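Local coordinates for protein packaging enzyme P4 (PDB 4BLO) that hydrolyses nucleoside triphosphates and probably acts as a hexameric RecA-like motor that packages viral RNA into the phage capsid, at residues L[124-136]-L[230-244]. Numbering follows the deposited sequence.
Sequences LMGATGSGKSITL and VVNPMVDAEKIEYVF. With CA (calcium ion), chain B; ADP (adenosine-5'-diphosphate), chain C.
Lys132, its chain bent at its last two torsions, crosses the side chain of Asn232 at about a right angle while those bends bring its NZ back to Gly126 O at the start of the loop that carries it. This is the Walker A lysine of a P-loop in a RecA-like ATPase, and the ammonium bonds both to ADP O1B (2.7 Å) and to Gly126 O, which it meets from above the carbonyl plane. Asn232, just past the neighbouring strand, also lies against Thr128, whose CG2 packs on the amide end of Asn232, the two side chains again crossing at about a right angle. Segment 230-244 thus flanks the P-loop lysine at Asn232.

The nest illustrates how a P-loop works: the loop after strand 120-126 wraps the beta phosphate in backbone N-H groups, and the helix starting at Lys132 directs its first turn at the diphosphate. Lys132 N meets ADP O1B almost straight (168°), and Ser133 N donates to ADP O2B. Ser133 OG binds the calcium ion, which ADP O2B also ligates.

Behind the loop, strands 120-126 and 226-231 run parallel, adjacent in the central sheet, joined here by a hydrogen bond from Val231 N to Leu124 O (2.9 Å). Leu124 and Val230 lie side by side on one face, where Leu136 of the P-loop helix crosses Val230 at about a right angle, its CD2 against Val230 CG1. On the other face Met125 turns toward helix 240-248, with CG anti to its carbonyl carbon (chi1 -82°). Its CE lies among Val231, Pro233 and Val243, binding sheet to helix. From the same helix, Tyr242 OH hydrogen-bonds to Val235 O of a neighbouring subunit, so the same segment also faces the ring interface. Phe244 completes the hydrophobic layer, presenting its edge to Met125: the sulfur SD stands 5.5 Å from the Phe244 ring centroid, and Met125 CB approaches Phe244 CD1 to 3.9 Å.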
loop_
_atom_site.group_PDB
_atom_site.type_symbol
_atom_site.label_atom_id
_atom_site.label_comp_id
_atom_site.label_asym_id
_atom_site.label_seq_id
_atom_site.Cartn_x
_atom_site.Cartn_y
_atom_site.Cartn_z
ATOM N N LEU L 124 5.945 9.458 -28.788
ATOM C CA LEU L 124 5.110 8.734 -29.729
ATOM C C LEU L 124 4.229 7.771 -28.944
ATOM O O LEU L 124 4.674 6.703 -28.537
ATOM C CB LEU L 124 5.990 8.038 -30.793
ATOM C CG LEU L 124 5.383 7.150 -31.867
ATOM C CD1 LEU L 124 4.545 7.938 -32.826
ATOM C CD2 LEU L 124 6.480 6.434 -32.593
ATOM N N MET L 125 2.968 8.211 -28.714
ATOM C CA MET L 125 1.895 7.548 -27.968
ATOM C C MET L 125 1.012 6.657 -28.843
ATOM O O MET L 125 0.973 6.810 -30.063
ATOM C CB MET L 125 1.006 8.616 -27.305
ATOM C CG MET L 125 1.560 9.155 -26.007
ATOM S SD MET L 125 0.321 8.963 -24.720
ATOM C CE MET L 125 1.347 8.596 -23.346
ATOM N N GLY L 126 0.257 5.794 -28.178
ATOM C CA GLY L 126 -0.705 4.899 -28.805
ATOM C C GLY L 126 -0.949 3.628 -28.034
ATOM O O GLY L 126 -0.049 3.125 -27.356
ATOM N N ALA L 127 -2.169 3.067 -28.164
ATOM C CA ALA L 127 -2.573 1.782 -27.586
ATOM C C ALA L 127 -1.730 0.681 -28.239
ATOM O O ALA L 127 -1.023 0.987 -29.197
ATOM C CB ALA L 127 -4.059 1.545 -27.836
ATOM N N THR L 128 -1.733 -0.560 -27.735
ATOM C CA THR L 128 -0.926 -1.605 -28.369
ATOM C C THR L 128 -1.456 -1.928 -29.754
ATOM O O THR L 128 -2.670 -2.013 -29.945
ATOM C CB THR L 128 -0.827 -2.868 -27.516
ATOM O OG1 THR L 128 -2.100 -3.217 -26.971
ATOM C CG2 THR L 128 0.215 -2.746 -26.431
ATOM N N GLY L 129 -0.538 -2.042 -30.713
ATOM C CA GLY L 129 -0.846 -2.340 -32.105
ATOM C C GLY L 129 -1.539 -1.200 -32.829
ATOM O O GLY L 129 -2.250 -1.441 -33.805
ATOM N N SER L 130 -1.341 0.048 -32.350
ATOM C CA SER L 130 -1.914 1.268 -32.931
ATOM C C SER L 130 -1.086 1.759 -34.111
ATOM O O SER L 130 -1.528 2.656 -34.835
ATOM C CB SER L 130 -2.011 2.376 -31.884
ATOM O OG SER L 130 -0.750 2.655 -31.303
ATOM N N GLY L 131 0.108 1.194 -34.266
ATOM C CA GLY L 131 1.028 1.532 -35.333
ATOM C C GLY L 131 2.123 2.504 -34.955
ATOM O O GLY L 131 2.524 3.303 -35.795
ATOM N N LYS L 132 2.621 2.433 -33.708
ATOM C CA LYS L 132 3.694 3.314 -33.227
ATOM C C LYS L 132 5.028 2.968 -33.912
ATOM O O LYS L 132 5.627 3.836 -34.549
ATOM C CB LYS L 132 3.852 3.241 -31.694
ATOM C CG LYS L 132 2.627 3.666 -30.905
ATOM C CD LYS L 132 2.844 3.562 -29.376
ATOM C CE LYS L 132 2.894 2.149 -28.848
ATOM N NZ LYS L 132 1.624 1.388 -29.050
ATOM N N SER L 133 5.463 1.692 -33.811
ATOM C CA SER L 133 6.708 1.188 -34.380
ATOM C C SER L 133 6.733 1.348 -35.910
ATOM O O SER L 133 7.786 1.665 -36.469
ATOM C CB SER L 133 6.921 -0.272 -33.985
ATOM O OG SER L 133 7.060 -0.406 -32.581
ATOM N N ILE L 134 5.565 1.173 -36.569
ATOM C CA ILE L 134 5.374 1.331 -38.017
ATOM C C ILE L 134 5.578 2.798 -38.398
ATOM O O ILE L 134 6.355 3.068 -39.309
ATOM C CB ILE L 134 3.982 0.776 -38.446
ATOM C CG1 ILE L 134 4.069 -0.733 -38.779
ATOM C CG2 ILE L 134 3.276 1.583 -39.557
ATOM C CD1 ILE L 134 4.997 -1.180 -40.021
ATOM N N THR L 135 4.918 3.729 -37.677
ATOM C CA THR L 135 5.017 5.174 -37.910
ATOM C C THR L 135 6.465 5.629 -37.694
ATOM O O THR L 135 7.000 6.371 -38.523
ATOM C CB THR L 135 4.042 5.940 -37.008
ATOM O OG1 THR L 135 2.726 5.487 -37.284
ATOM C CG2 THR L 135 4.110 7.445 -37.218
ATOM N N LEU L 136 7.102 5.134 -36.606
ATOM C CA LEU L 136 8.475 5.462 -36.279
ATOM C C LEU L 136 9.456 5.105 -37.430
ATOM O O LEU L 136 10.258 5.949 -37.831
ATOM C CB LEU L 136 8.882 4.751 -34.971
ATOM C CG LEU L 136 10.354 4.891 -34.535
ATOM C CD1 LEU L 136 10.723 6.343 -34.233
ATOM C CD2 LEU L 136 10.648 4.015 -33.360
ATOM N N VAL L 230 9.096 6.209 -27.960
ATOM C CA VAL L 230 7.756 5.618 -28.077
ATOM C C VAL L 230 7.329 5.239 -26.669
ATOM O O VAL L 230 8.063 4.544 -25.955
ATOM C CB VAL L 230 7.527 4.500 -29.137
ATOM C CG1 VAL L 230 8.727 4.291 -30.033
ATOM C CG2 VAL L 230 7.007 3.190 -28.542
ATOM N N VAL L 231 6.189 5.807 -26.241
ATOM C CA VAL L 231 5.672 5.659 -24.883
ATOM C C VAL L 231 4.326 4.879 -24.932
ATOM O O VAL L 231 3.320 5.356 -25.474
ATOM C CB VAL L 231 5.617 7.028 -24.109
ATOM C CG1 VAL L 231 6.991 7.682 -24.071
ATOM C CG2 VAL L 231 4.629 8.008 -24.715
ATOM N N ASN L 232 4.368 3.621 -24.447
ATOM C CA ASN L 232 3.201 2.741 -24.430
ATOM C C ASN L 232 2.685 2.650 -22.985
ATOM O O ASN L 232 3.310 2.007 -22.133
ATOM C CB ASN L 232 3.516 1.350 -25.026
ATOM C CG ASN L 232 2.294 0.513 -25.413
ATOM O OD1 ASN L 232 1.280 0.414 -24.685
ATOM N ND2 ASN L 232 2.396 -0.170 -26.551
ATOM N N PRO L 233 1.548 3.305 -22.681
ATOM C CA PRO L 233 1.053 3.289 -21.290
ATOM C C PRO L 233 0.041 2.178 -20.991
ATOM O O PRO L 233 -0.809 1.867 -21.832
ATOM C CB PRO L 233 0.402 4.668 -21.145
ATOM C CG PRO L 233 0.039 5.088 -22.582
ATOM C CD PRO L 233 0.707 4.156 -23.552
ATOM N N MET L 234 0.128 1.574 -19.786
ATOM C CA MET L 234 -0.862 0.588 -19.360
ATOM C C MET L 234 -2.056 1.402 -18.866
ATOM O O MET L 234 -2.159 1.747 -17.681
ATOM C CB MET L 234 -0.311 -0.381 -18.301
ATOM C CG MET L 234 0.410 -1.578 -18.857
ATOM S SD MET L 234 -0.519 -2.548 -20.079
ATOM C CE MET L 234 0.346 -2.005 -21.582
ATOM N N VAL L 235 -2.864 1.856 -19.819
ATOM C CA VAL L 235 -3.988 2.720 -19.525
ATOM C C VAL L 235 -5.190 2.252 -20.329
ATOM O O VAL L 235 -5.037 1.812 -21.470
ATOM C CB VAL L 235 -3.634 4.219 -19.760
ATOM C CG1 VAL L 235 -3.363 4.544 -21.227
ATOM C CG2 VAL L 235 -4.706 5.134 -19.202
ATOM N N ASP L 236 -6.380 2.322 -19.699
ATOM C CA ASP L 236 -7.672 1.962 -20.273
ATOM C C ASP L 236 -7.924 2.690 -21.589
ATOM O O ASP L 236 -7.493 3.833 -21.753
ATOM C CB ASP L 236 -8.807 2.289 -19.285
ATOM C CG ASP L 236 -8.824 1.459 -18.020
ATOM O OD1 ASP L 236 -8.180 0.380 -18.004
ATOM O OD2 ASP L 236 -9.479 1.884 -17.039
ATOM N N ALA L 237 -8.659 2.038 -22.503
ATOM C CA ALA L 237 -9.014 2.556 -23.826
ATOM C C ALA L 237 -9.580 3.990 -23.807
ATOM O O ALA L 237 -9.322 4.744 -24.744
ATOM C CB ALA L 237 -10.024 1.628 -24.484
ATOM N N GLU L 238 -10.332 4.360 -22.753
ATOM C CA GLU L 238 -11.002 5.659 -22.617
ATOM C C GLU L 238 -10.151 6.751 -21.933
ATOM O O GLU L 238 -10.501 7.930 -22.033
ATOM C CB GLU L 238 -12.339 5.500 -21.857
ATOM C CG GLU L 238 -12.234 4.995 -20.418
ATOM C CD GLU L 238 -12.351 3.500 -20.144
ATOM O OE1 GLU L 238 -11.973 2.683 -21.015
ATOM O OE2 GLU L 238 -12.769 3.150 -19.017
ATOM N N LYS L 239 -9.064 6.375 -21.234
ATOM C CA LYS L 239 -8.229 7.351 -20.526
ATOM C C LYS L 239 -6.980 7.783 -21.328
ATOM O O LYS L 239 -6.255 8.669 -20.870
ATOM C CB LYS L 239 -7.819 6.814 -19.142
ATOM C CG LYS L 239 -8.888 6.980 -18.059
ATOM C CD LYS L 239 -8.822 8.338 -17.337
ATOM C CE LYS L 239 -9.724 8.392 -16.124
ATOM N NZ LYS L 239 -9.558 9.660 -15.368
ATOM N N ILE L 240 -6.761 7.206 -22.530
ATOM C CA ILE L 240 -5.613 7.520 -23.388
ATOM C C ILE L 240 -5.627 9.006 -23.855
ATOM O O ILE L 240 -4.564 9.631 -23.904
ATOM C CB ILE L 240 -5.494 6.518 -24.575
ATOM C CG1 ILE L 240 -4.115 6.600 -25.274
ATOM C CG2 ILE L 240 -6.658 6.608 -25.574
ATOM C CD1 ILE L 240 -3.048 5.666 -24.715
ATOM N N GLU L 241 -6.821 9.551 -24.180
ATOM C CA GLU L 241 -7.019 10.942 -24.592
ATOM C C GLU L 241 -6.566 11.892 -23.485
ATOM O O GLU L 241 -5.861 12.858 -23.778
ATOM C CB GLU L 241 -8.487 11.202 -24.970
ATOM C CG GLU L 241 -8.793 10.841 -26.418
ATOM C CD GLU L 241 -8.518 11.904 -27.467
ATOM O OE1 GLU L 241 -8.614 13.110 -27.141
ATOM O OE2 GLU L 241 -8.288 11.526 -28.637
ATOM N N TYR L 242 -6.948 11.604 -22.218
ATOM C CA TYR L 242 -6.561 12.400 -21.053
ATOM C C TYR L 242 -5.044 12.363 -20.889
ATOM O O TYR L 242 -4.450 13.416 -20.768
ATOM C CB TYR L 242 -7.273 11.893 -19.776
ATOM C CG TYR L 242 -6.817 12.559 -18.491
ATOM C CD1 TYR L 242 -7.411 13.739 -18.043
ATOM C CD2 TYR L 242 -5.802 12.004 -17.714
ATOM C CE1 TYR L 242 -6.988 14.362 -16.867
ATOM C CE2 TYR L 242 -5.366 12.626 -16.544
ATOM C CZ TYR L 242 -5.966 13.801 -16.123
ATOM O OH TYR L 242 -5.550 14.403 -14.959
ATOM N N VAL L 243 -4.427 11.167 -20.903
ATOM C CA VAL L 243 -2.981 10.957 -20.740
ATOM C C VAL L 243 -2.211 11.679 -21.861
ATOM O O VAL L 243 -1.203 12.320 -21.579
ATOM C CB VAL L 243 -2.610 9.448 -20.646
ATOM C CG1 VAL L 243 -1.089 9.233 -20.588
ATOM C CG2 VAL L 243 -3.270 8.802 -19.432
ATOM N N PHE L 244 -2.701 11.635 -23.099
ATOM C CA PHE L 244 -2.015 12.317 -24.190
ATOM C C PHE L 244 -1.985 13.835 -23.930
ATOM O O PHE L 244 -0.907 14.445 -24.003
ATOM C CB PHE L 244 -2.652 11.980 -25.558
ATOM C CG PHE L 244 -1.914 12.606 -26.713
ATOM C CD1 PHE L 244 -0.720 12.062 -27.171
ATOM C CD2 PHE L 244 -2.394 13.757 -27.321
ATOM C CE1 PHE L 244 -0.025 12.653 -28.228
ATOM C CE2 PHE L 244 -1.703 14.344 -28.380
ATOM C CZ PHE L 244 -0.516 13.799 -28.820
HETATM CA CA CA B . 6.026 -2.037 -31.413
HETATM P PB ADP C . 2.699 -0.851 -31.943
HETATM O O1B ADP C . 1.849 0.390 -31.582
HETATM O O2B ADP C . 4.176 -0.445 -32.010
HETATM O O3B ADP C . 2.517 -1.931 -30.909
HETATM P PA ADP C . 3.044 -1.835 -34.683
HETATM O O1A ADP C . 4.170 -2.813 -34.304
HETATM O O2A ADP C . 3.641 -0.627 -35.298
HETATM O O3A ADP C . 2.231 -1.415 -33.367
HETATM O "O5'" ADP C . 2.051 -2.516 -35.712
HETATM C "C5'" ADP C . 0.692 -2.050 -35.841
HETATM C "C4'" ADP C . -0.006 -2.773 -36.961
HETATM O "O4'" ADP C . -0.069 -4.182 -36.657
HETATM C "C3'" ADP C . -1.455 -2.345 -37.167
HETATM O "O3'" ADP C . -1.560 -1.193 -37.995
HETATM C "C2'" ADP C . -2.082 -3.597 -37.779
HETATM O "O2'" ADP C . -1.885 -3.687 -39.186
HETATM C "C1'" ADP C . -1.324 -4.712 -37.047
HETATM N N9 ADP C . -2.013 -5.245 -35.871
HETATM C C8 ADP C . -1.712 -5.024 -34.552
HETATM N N7 ADP C . -2.512 -5.630 -33.707
HETATM C C5 ADP C . -3.407 -6.303 -34.532
HETATM C C6 ADP C . -4.512 -7.136 -34.254
HETATM N N6 ADP C . -4.963 -7.388 -33.022
HETATM N N1 ADP C . -5.178 -7.667 -35.308
HETATM C C2 ADP C . -4.774 -7.364 -36.546
HETATM N N3 ADP C . -3.761 -6.581 -36.927
HETATM C C4 ADP C . -3.108 -6.078 -35.864
#